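Local structure of beta-L-arabinobiosidase (5MQR) at residues W677-H682 with Y1015-T1020; H715-R720 with F1021-I1026. The protein probably hydrolyses glycosidic bonds in plant pectin, a glycan broken down by gut bacteria, and combines sialidase-like and glycoside hydrolase family domains in one chain. All blocks are in the same frame, centred on the assembly; numbering follows the deposited sequence.

Overall arrangement
Contacts 1 and 2 lie side by side in the largely helical C-terminal part of the chain, their centres about 11 Å apart. The loop 1015-1020 and the helical segment 1021-1026 are continuous in sequence, so residues 1015-1026 pack first against the end of helix 666-680 and then against helix 712-719. The two contacts also touch directly: His715 NE2 lies 2.9 Å from Asn1017 O, a probable hydrogen bond, and Leu679 CD2 packs 3.6 Å from Ser719 OG. A bound buffer molecule, 4-(2-hydroxyethyl)-1-piperazine ethanesulfonic acid, sits about 7 Å from the side chain of Tyr1016; no substrate or active-site residue is identified at either contact.

Contact 1: residues W677-H682 with Y1015-T1020; sequences WSLRKH and YYNHST
The irregular chain 1015-1020 runs past the C-terminal end of helix 666-680, the backbones coming nearest where Ser678 CA lies 5.7 Å from Tyr1015 CA. Tyr1015 buries more surface in the contact than any other residue. Its ring receives Lys681 over one face: CE sits above the ring centre, 3.6 Å from the centroid and almost on the ring normal, a CH-pi contact, while the bend at the last torsion (chi4 -72°) keeps NZ over the same face at cation-pi range. Water 2 accepts from Lys681 NZ and donates to Tyr1015 OH, and each of these atoms has a further partner, Asn647 and Glu637 respectively. Trp677 turns an edge of its six-membered ring toward the tyrosine face in an offset edge-to-face pair, the planes 78° apart, and CZ3 comes 3.7 Å from Tyr1015 CE1. The indole NE1 hydrogen-bonds to Asn634 OD1. Consistent with the (alpha/alpha)6 barrel of six-hairpin glycosidases, a loop some 330 residues further along the chain is here fastened to the end of helix 666-680. At the other side of the contact His682 NE2 donates to Tyr1015 O at 2.6 Å, nearly along the C=O axis and in the imidazole plane, while ND1 hydrogen-bonds to Thr693 OG1, so both ring nitrogens are engaged and the rotation of the ring is fixed. Asn1017 CB lies over the centre of that imidazole, 3.4 Å from its centroid. With CG anti to the backbone N (chi1 -178°), Asn1017 brings its amide toward Leu679, whose CD1 meets OD1 at 3.4 Å; ND2 is held by Thr693 O. Water 1 bridges Ser678 OG and the backbone Tyr1016 O, to which it donates at 3.0 Å.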
ATOM      1  N   TRP A 677       9.516  14.885  19.422  1.00 20.79           N
ATOM      2  CA  TRP A 677      10.029  14.485  20.722  1.00 21.21           C
ATOM      3  C   TRP A 677      10.495  15.701  21.527  1.00 21.63           C
ATOM      4  O   TRP A 677      10.358  15.761  22.750  1.00 21.50           O
ATOM      5  CB  TRP A 677      11.193  13.499  20.500  1.00 21.00           C
ATOM      6  CG  TRP A 677      11.917  13.011  21.724  1.00 21.11           C
ATOM      7  CD1 TRP A 677      11.593  11.939  22.502  1.00 21.40           C
ATOM      8  CD2 TRP A 677      13.121  13.533  22.252  1.00 21.24           C
ATOM      9  NE1 TRP A 677      12.516  11.775  23.498  1.00 21.64           N
ATOM     10  CE2 TRP A 677      13.470  12.743  23.368  1.00 21.65           C
ATOM     11  CE3 TRP A 677      13.939  14.607  21.906  1.00 21.33           C
ATOM     12  CZ2 TRP A 677      14.598  12.997  24.143  1.00 21.80           C
ATOM     13  CZ3 TRP A 677      15.065  14.855  22.670  1.00 21.72           C
ATOM     14  CH2 TRP A 677      15.388  14.044  23.771  1.00 21.82           C
ATOM     15  N   SER A 678      11.063  16.655  20.815  1.00 22.20           N
ATOM     16  CA  SER A 678      11.503  17.884  21.400  1.00 22.93           C
ATOM     17  C   SER A 678      10.330  18.763  21.820  1.00 22.68           C
ATOM     18  O   SER A 678      10.260  19.178  22.965  1.00 22.27           O
ATOM     19  CB  SER A 678      12.348  18.652  20.398  1.00 23.70           C
ATOM     20  OG  SER A 678      13.017  19.630  21.143  1.00 25.59           O
ATOM     21  N   LEU A 679       9.425  19.039  20.881  1.00 22.16           N
ATOM     22  CA  LEU A 679       8.234  19.857  21.154  1.00 22.44           C
ATOM     23  C   LEU A 679       7.486  19.358  22.383  1.00 22.60           C
ATOM     24  O   LEU A 679       7.055  20.141  23.209  1.00 22.19           O
ATOM     25  CB  LEU A 679       7.278  19.854  19.962  1.00 21.92           C
ATOM     26  CG  LEU A 679       5.993  20.649  20.151  1.00 22.15           C
ATOM     27  CD1 LEU A 679       6.283  22.139  20.086  1.00 22.55           C
ATOM     28  CD2 LEU A 679       4.960  20.266  19.123  1.00 22.02           C
ATOM     29  N   ARG A 680       7.369  18.039  22.509  1.00 23.08           N
ATOM     30  CA  ARG A 680       6.634  17.445  23.609  1.00 23.32           C
ATOM     31  C   ARG A 680       7.160  17.852  25.002  1.00 23.61           C
ATOM     32  O   ARG A 680       6.371  17.957  25.957  1.00 23.67           O
ATOM     33  CB  ARG A 680       6.482  15.917  23.412  1.00 23.70           C
ATOM     34  CG  ARG A 680       6.758  15.030  24.617  1.00 24.73           C
ATOM     35  CD  ARG A 680       8.256  14.833  24.608  1.00 25.61           C
ATOM     36  NE  ARG A 680       8.790  14.608  25.882  1.00 25.85           N
ATOM     37  CZ  ARG A 680      10.051  14.274  26.102  1.00 26.13           C
ATOM     38  NH1 ARG A 680      10.954  14.121  25.124  1.00 25.45           N
ATOM     39  NH2 ARG A 680      10.396  14.097  27.363  1.00 27.05           N
ATOM     40  N   LYS A 681       8.461  18.130  25.104  1.00 23.36           N
ATOM     41  CA  LYS A 681       9.066  18.577  26.361  1.00 23.53           C
ATOM     42  C   LYS A 681       8.456  19.863  26.867  1.00 24.15           C
ATOM     43  O   LYS A 681       8.522  20.150  28.071  1.00 24.39           O
ATOM     44  CB  LYS A 681      10.571  18.797  26.213  1.00 23.39           C
ATOM     45  CG  LYS A 681      11.392  17.528  25.995  1.00 22.95           C
ATOM     46  CD  LYS A 681      12.840  17.880  25.648  1.00 23.19           C
ATOM     47  CE  LYS A 681      13.747  16.653  25.628  1.00 22.86           C
ATOM     48  NZ  LYS A 681      14.010  16.122  26.997  1.00 23.10           N
ATOM     49  N   HIS A 682       7.867  20.643  25.949  1.00 24.31           N
ATOM     50  CA  HIS A 682       7.358  21.970  26.261  1.00 24.70           C
ATOM     51  C   HIS A 682       5.916  22.005  26.730  1.00 25.49           C
ATOM     52  O   HIS A 682       5.423  23.061  27.122  1.00 26.05           O
ATOM     53  CB  HIS A 682       7.595  22.923  25.089  1.00 24.59           C
ATOM     54  CG  HIS A 682       9.040  23.172  24.838  1.00 24.00           C
ATOM     55  ND1 HIS A 682       9.729  24.191  25.458  1.00 24.25           N
ATOM     56  CD2 HIS A 682       9.943  22.495  24.095  1.00 23.27           C
ATOM     57  CE1 HIS A 682      10.993  24.149  25.077  1.00 24.31           C
ATOM     58  NE2 HIS A 682      11.151  23.119  24.263  1.00 23.28           N
ATOM     59  N   TYR A1015      16.847  22.088  23.110  1.00 22.02           N
ATOM     60  CA  TYR A1015      15.429  21.812  22.843  1.00 22.00           C
ATOM     61  C   TYR A1015      14.595  23.090  22.690  1.00 22.30           C
ATOM     62  O   TYR A1015      13.435  23.113  23.087  1.00 23.04           O
ATOM     63  CB  TYR A1015      14.818  20.904  23.943  1.00 22.22           C
ATOM     64  CG  TYR A1015      15.725  19.751  24.347  1.00 22.51           C
ATOM     65  CD1 TYR A1015      16.147  18.798  23.408  1.00 22.12           C
ATOM     66  CD2 TYR A1015      16.175  19.621  25.650  1.00 23.22           C
ATOM     67  CE1 TYR A1015      16.997  17.762  23.757  1.00 22.21           C
ATOM     68  CE2 TYR A1015      17.020  18.574  26.008  1.00 23.62           C
ATOM     69  CZ  TYR A1015      17.431  17.657  25.054  1.00 23.23           C
ATOM     70  OH  TYR A1015      18.262  16.634  25.439  1.00 23.56           O
ATOM     71  N   TYR A1016      15.167  24.136  22.094  1.00 21.61           N
ATOM     72  CA  TYR A1016      14.468  25.401  21.945  1.00 21.36           C
ATOM     73  C   TYR A1016      13.205  25.256  21.073  1.00 20.71           C
ATOM     74  O   TYR A1016      13.202  24.606  20.029  1.00 20.32           O
ATOM     75  CB  TYR A1016      15.425  26.441  21.362  1.00 22.01           C
ATOM     76  CG  TYR A1016      15.076  27.894  21.590  1.00 22.85           C
ATOM     77  CD1 TYR A1016      14.727  28.376  22.870  1.00 23.37           C
ATOM     78  CD2 TYR A1016      15.152  28.816  20.545  1.00 22.88           C
ATOM     79  CE1 TYR A1016      14.425  29.701  23.067  1.00 23.29           C
ATOM     80  CE2 TYR A1016      14.882  30.146  20.761  1.00 23.29           C
ATOM     81  CZ  TYR A1016      14.501  30.578  22.020  1.00 23.59           C
ATOM     82  OH  TYR A1016      14.204  31.907  22.230  1.00 23.93           O
ATOM     83  N   ASN A1017      12.135  25.878  21.524  1.00 20.63           N
ATOM     84  CA  ASN A1017      10.839  25.781  20.883  1.00 20.32           C
ATOM     85  C   ASN A1017      10.388  27.170  20.449  1.00 20.35           C
ATOM     86  O   ASN A1017       9.651  27.849  21.160  1.00 20.21           O
ATOM     87  CB  ASN A1017       9.836  25.149  21.849  1.00 20.42           C
ATOM     88  CG  ASN A1017       8.469  24.980  21.225  1.00 20.37           C
ATOM     89  OD1 ASN A1017       8.351  24.848  19.989  1.00 20.30           O
ATOM     90  ND2 ASN A1017       7.422  25.027  22.055  1.00 20.32           N
ATOM     91  N   HIS A1018      10.840  27.544  19.260  1.00 20.33           N
ATOM     92  CA  HIS A1018      10.827  28.910  18.788  1.00 21.07           C
ATOM     93  C   HIS A1018      10.734  28.924  17.267  1.00 21.19           C
ATOM     94  O   HIS A1018      11.183  29.850  16.612  1.00 21.90           O
ATOM     95  CB  HIS A1018      12.156  29.519  19.253  1.00 21.60           C
ATOM     96  CG  HIS A1018      12.256  30.998  19.155  1.00 21.96           C
ATOM     97  ND1 HIS A1018      13.227  31.612  18.395  1.00 22.45           N
ATOM     98  CD2 HIS A1018      11.595  31.992  19.796  1.00 22.53           C
ATOM     99  CE1 HIS A1018      13.135  32.923  18.538  1.00 22.32           C
ATOM    100  NE2 HIS A1018      12.151  33.181  19.376  1.00 22.63           N
ATOM    101  N   SER A1019      10.103  27.904  16.709  1.00 20.85           N
ATOM    102  CA  SER A1019      10.108  27.677  15.272  1.00 20.85           C
ATOM    103  C   SER A1019       9.171  26.535  14.960  1.00 20.41           C
ATOM    104  O   SER A1019       8.720  25.810  15.854  1.00 19.75           O
ATOM    105  CB  SER A1019      11.517  27.279  14.771  1.00 20.82           C
ATOM    106  OG  SER A1019      11.934  26.030  15.339  1.00 20.19           O
ATOM    107  N   THR A1020       8.884  26.381  13.675  1.00 20.63           N
ATOM    108  CA  THR A1020       8.224  25.172  13.182  1.00 20.26           C
ATOM    109  C   THR A1020       9.250  24.346  12.405  1.00 20.04           C
ATOM    110  O   THR A1020      10.323  24.834  12.011  1.00 19.46           O
ATOM    111  CB  THR A1020       6.985  25.487  12.313  1.00 20.26           C
ATOM    112  OG1 THR A1020       7.362  26.161  11.114  1.00 19.98           O
ATOM    113  CG2 THR A1020       5.957  26.337  13.079  1.00 20.52           C
TER
HETATM  114  O   HOH W   1      11.792  21.978  20.437  1.00 25.97           O
HETATM  115  O   HOH W   2      16.632  14.757  26.953  1.00 22.18           O

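Contact 2: residues H715-R720 with F1021-I1026; sequences HIYESR and FNDLMI
Glu718 presents its carboxylate to the start of helix 1022-1029, taking the backbone N-H groups of Phe1021, at the N-cap position, and of the next two residues. OE1 accepts from Phe1021 N at 3.0 Å and, from above the carboxylate plane on its opposite face, from Asp1023 N at 2.9 Å; OE2 accepts from Asn1022 N at 2.9 Å on its syn side but tilted from that plane. A bend at chi2 (87°) turns the acid toward these donors. With a glutamine in its place, at least one N-H would probably lose its acceptor and the negative charge facing the helix start would be gone. Arg720 NH2 forms a salt bridge with Asp1023 OD1, 2.8 Å away, in the guanidinium plane and syn to the carboxylate, while Trp721 also donates to OD1. Arg720 NE also hydrogen-bonds to Tyr717 O, and NH1 to Ala760 O. Farther out, the Tyr717 ring meets Asp1023 OD2 at its edge, CD2 to OD2 3.5 Å. The two short helical segments cross at 51°, their axes 9.0 Å apart. Gripped by three N-H groups at the N-terminal end of helix 1022-1029, the buried Glu718 carboxylate is likely to be stabilised in its charged form.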
ATOM      1  N   HIS A 715       4.095  27.881  17.684  1.00 22.70           N
ATOM      2  CA  HIS A 715       3.595  26.812  18.574  1.00 22.39           C
ATOM      3  C   HIS A 715       2.281  26.221  18.076  1.00 21.84           C
ATOM      4  O   HIS A 715       2.099  25.007  18.077  1.00 20.58           O
ATOM      5  CB  HIS A 715       3.426  27.273  20.029  1.00 23.05           C
ATOM      6  CG  HIS A 715       4.706  27.704  20.673  1.00 23.76           C
ATOM      7  ND1 HIS A 715       4.743  28.472  21.814  1.00 24.33           N
ATOM      8  CD2 HIS A 715       6.001  27.512  20.304  1.00 23.78           C
ATOM      9  CE1 HIS A 715       6.006  28.714  22.134  1.00 24.46           C
ATOM     10  NE2 HIS A 715       6.789  28.136  21.235  1.00 23.68           N
ATOM     11  N   ILE A 716       1.381  27.088  17.633  1.00 21.99           N
ATOM     12  CA  ILE A 716       0.074  26.649  17.164  1.00 21.90           C
ATOM     13  C   ILE A 716       0.192  25.973  15.806  1.00 21.43           C
ATOM     14  O   ILE A 716      -0.438  24.938  15.578  1.00 21.07           O
ATOM     15  CB  ILE A 716      -0.932  27.810  17.126  1.00 22.03           C
ATOM     16  CG1 ILE A 716      -1.160  28.325  18.548  1.00 22.41           C
ATOM     17  CG2 ILE A 716      -2.244  27.367  16.502  1.00 21.91           C
ATOM     18  CD1 ILE A 716      -1.806  29.687  18.626  1.00 22.72           C
ATOM     19  N   TYR A 717       0.969  26.564  14.905  1.00 21.52           N
ATOM     20  CA  TYR A 717       1.147  25.981  13.559  1.00 21.37           C
ATOM     21  C   TYR A 717       1.771  24.577  13.630  1.00 21.25           C
ATOM     22  O   TYR A 717       1.398  23.690  12.858  1.00 20.81           O
ATOM     23  CB  TYR A 717       1.959  26.889  12.633  1.00 21.29           C
ATOM     24  CG  TYR A 717       1.151  27.850  11.747  1.00 21.95           C
ATOM     25  CD1 TYR A 717       0.587  29.017  12.249  1.00 22.10           C
ATOM     26  CD2 TYR A 717       1.005  27.603  10.371  1.00 21.95           C
ATOM     27  CE1 TYR A 717      -0.112  29.884  11.423  1.00 22.40           C
ATOM     28  CE2 TYR A 717       0.318  28.461   9.550  1.00 22.08           C
ATOM     29  CZ  TYR A 717      -0.256  29.599  10.073  1.00 22.59           C
ATOM     30  OH  TYR A 717      -0.966  30.425   9.214  1.00 22.91           O
ATOM     31  N   GLU A 718       2.704  24.368  14.558  1.00 21.15           N
ATOM     32  CA  GLU A 718       3.304  23.059  14.741  1.00 20.77           C
ATOM     33  C   GLU A 718       2.372  22.111  15.472  1.00 20.89           C
ATOM     34  O   GLU A 718       2.202  20.966  15.050  1.00 20.63           O
ATOM     35  CB  GLU A 718       4.613  23.139  15.509  1.00 20.75           C
ATOM     36  CG  GLU A 718       5.466  21.860  15.464  1.00 20.25           C
ATOM     37  CD  GLU A 718       6.395  21.794  14.255  1.00 20.13           C
ATOM     38  OE1 GLU A 718       6.112  22.475  13.238  1.00 19.59           O
ATOM     39  OE2 GLU A 718       7.423  21.074  14.325  1.00 19.34           O
ATOM     40  N   SER A 719       1.791  22.577  16.568  1.00 20.95           N
ATOM     41  CA  SER A 719       1.027  21.713  17.451  1.00 20.88           C
ATOM     42  C   SER A 719      -0.348  21.347  16.919  1.00 21.21           C
ATOM     43  O   SER A 719      -0.992  20.455  17.463  1.00 20.95           O
ATOM     44  CB  SER A 719       0.892  22.338  18.829  1.00 21.18           C
ATOM     45  OG  SER A 719       2.179  22.612  19.375  1.00 21.65           O
ATOM     46  N   ARG A 720      -0.808  22.021  15.863  1.00 21.59           N
ATOM     47  CA  ARG A 720      -2.147  21.751  15.329  1.00 21.59           C
ATOM     48  C   ARG A 720      -2.276  20.333  14.767  1.00 21.39           C
ATOM     49  O   ARG A 720      -3.394  19.861  14.596  1.00 21.81           O
ATOM     50  CB  ARG A 720      -2.565  22.793  14.291  1.00 21.67           C
ATOM     51  CG  ARG A 720      -1.778  22.738  12.984  1.00 21.35           C
ATOM     52  CD  ARG A 720      -2.136  23.908  12.081  1.00 21.47           C
ATOM     53  NE  ARG A 720      -1.191  24.036  10.964  1.00 21.06           N
ATOM     54  CZ  ARG A 720      -1.465  24.599   9.782  1.00 20.96           C
ATOM     55  NH1 ARG A 720      -2.679  25.064   9.515  1.00 21.24           N
ATOM     56  NH2 ARG A 720      -0.518  24.665   8.839  1.00 20.69           N
ATOM     57  N   PHE A1021       8.898  23.080  12.238  1.00 20.37           N
ATOM     58  CA  PHE A1021       9.607  22.147  11.383  1.00 20.99           C
ATOM     59  C   PHE A1021       8.637  21.152  10.742  1.00 20.75           C
ATOM     60  O   PHE A1021       8.578  21.017   9.537  1.00 20.76           O
ATOM     61  CB  PHE A1021      10.728  21.382  12.122  1.00 21.13           C
ATOM     62  CG  PHE A1021      11.428  20.429  11.228  1.00 21.43           C
ATOM     63  CD1 PHE A1021      12.340  20.894  10.295  1.00 22.00           C
ATOM     64  CD2 PHE A1021      11.096  19.085  11.224  1.00 21.76           C
ATOM     65  CE1 PHE A1021      12.964  20.039   9.399  1.00 21.85           C
ATOM     66  CE2 PHE A1021      11.716  18.220  10.329  1.00 22.16           C
ATOM     67  CZ  PHE A1021      12.650  18.706   9.420  1.00 21.97           C
ATOM     68  N   ASN A1022       7.929  20.412  11.567  1.00 20.92           N
ATOM     69  CA  ASN A1022       7.017  19.434  11.077  1.00 20.69           C
ATOM     70  C   ASN A1022       5.800  20.039  10.403  1.00 20.67           C
ATOM     71  O   ASN A1022       5.181  19.385   9.544  1.00 20.37           O
ATOM     72  CB  ASN A1022       6.661  18.480  12.194  1.00 21.32           C
ATOM     73  CG  ASN A1022       7.778  17.489  12.473  1.00 21.65           C
ATOM     74  OD1 ASN A1022       8.511  17.087  11.561  1.00 22.06           O
ATOM     75  ND2 ASN A1022       7.876  17.035  13.714  1.00 22.05           N
ATOM     76  N   ASP A1023       5.461  21.281  10.729  1.00 20.65           N
ATOM     77  CA  ASP A1023       4.430  21.951   9.976  1.00 20.90           C
ATOM     78  C   ASP A1023       4.875  22.154   8.549  1.00 20.67           C
ATOM     79  O   ASP A1023       4.067  22.097   7.630  1.00 19.97           O
ATOM     80  CB  ASP A1023       4.037  23.284  10.572  1.00 21.56           C
ATOM     81  CG  ASP A1023       2.911  23.930   9.802  1.00 21.89           C
ATOM     82  OD1 ASP A1023       1.844  23.279   9.621  1.00 22.31           O
ATOM     83  OD2 ASP A1023       3.115  25.051   9.320  1.00 22.40           O
ATOM     84  N   LEU A1024       6.168  22.400   8.381  1.00 21.30           N
ATOM     85  CA  LEU A1024       6.777  22.593   7.053  1.00 21.70           C
ATOM     86  C   LEU A1024       6.839  21.264   6.311  1.00 21.58           C
ATOM     87  O   LEU A1024       6.593  21.213   5.107  1.00 22.00           O
ATOM     88  CB  LEU A1024       8.195  23.164   7.161  1.00 21.89           C
ATOM     89  CG  LEU A1024       8.416  24.367   8.080  1.00 22.45           C
ATOM     90  CD1 LEU A1024       9.904  24.669   8.157  1.00 22.61           C
ATOM     91  CD2 LEU A1024       7.636  25.591   7.595  1.00 22.73           C
HETATM   92  N   MSE A1025       7.180  20.197   7.030  1.00 21.52           N
HETATM   93  CA  MSE A1025       7.217  18.861   6.448  1.00 22.00           C
HETATM   94  C   MSE A1025       5.847  18.485   5.906  1.00 21.93           C
HETATM   95  O   MSE A1025       5.728  18.053   4.775  1.00 21.93           O
HETATM   96  CB  MSE A1025       7.686  17.825   7.464  1.00 22.41           C
HETATM   97  CG  MSE A1025       9.119  18.012   7.962  1.00 23.03           C
HETATM   98 SE   MSE A1025      10.381  17.435   6.570  1.00 24.52          SE
HETATM   99  CE  MSE A1025      10.087  15.511   6.913  1.00 23.62           C
ATOM    100  N   ILE A1026       4.812  18.705   6.709  1.00 22.21           N
ATOM    101  CA  ILE A1026       3.458  18.302   6.391  1.00 22.12           C
ATOM    102  C   ILE A1026       2.803  19.181   5.322  1.00 22.37           C
ATOM    103  O   ILE A1026       2.152  18.661   4.393  1.00 21.88           O
ATOM    104  CB  ILE A1026       2.603  18.273   7.666  1.00 22.39           C
ATOM    105  CG1 ILE A1026       3.105  17.163   8.593  1.00 22.36           C
ATOM    106  CG2 ILE A1026       1.124  18.042   7.346  1.00 22.96           C
ATOM    107  CD1 ILE A1026       2.559  17.232  10.011  1.00 22.53           C
TER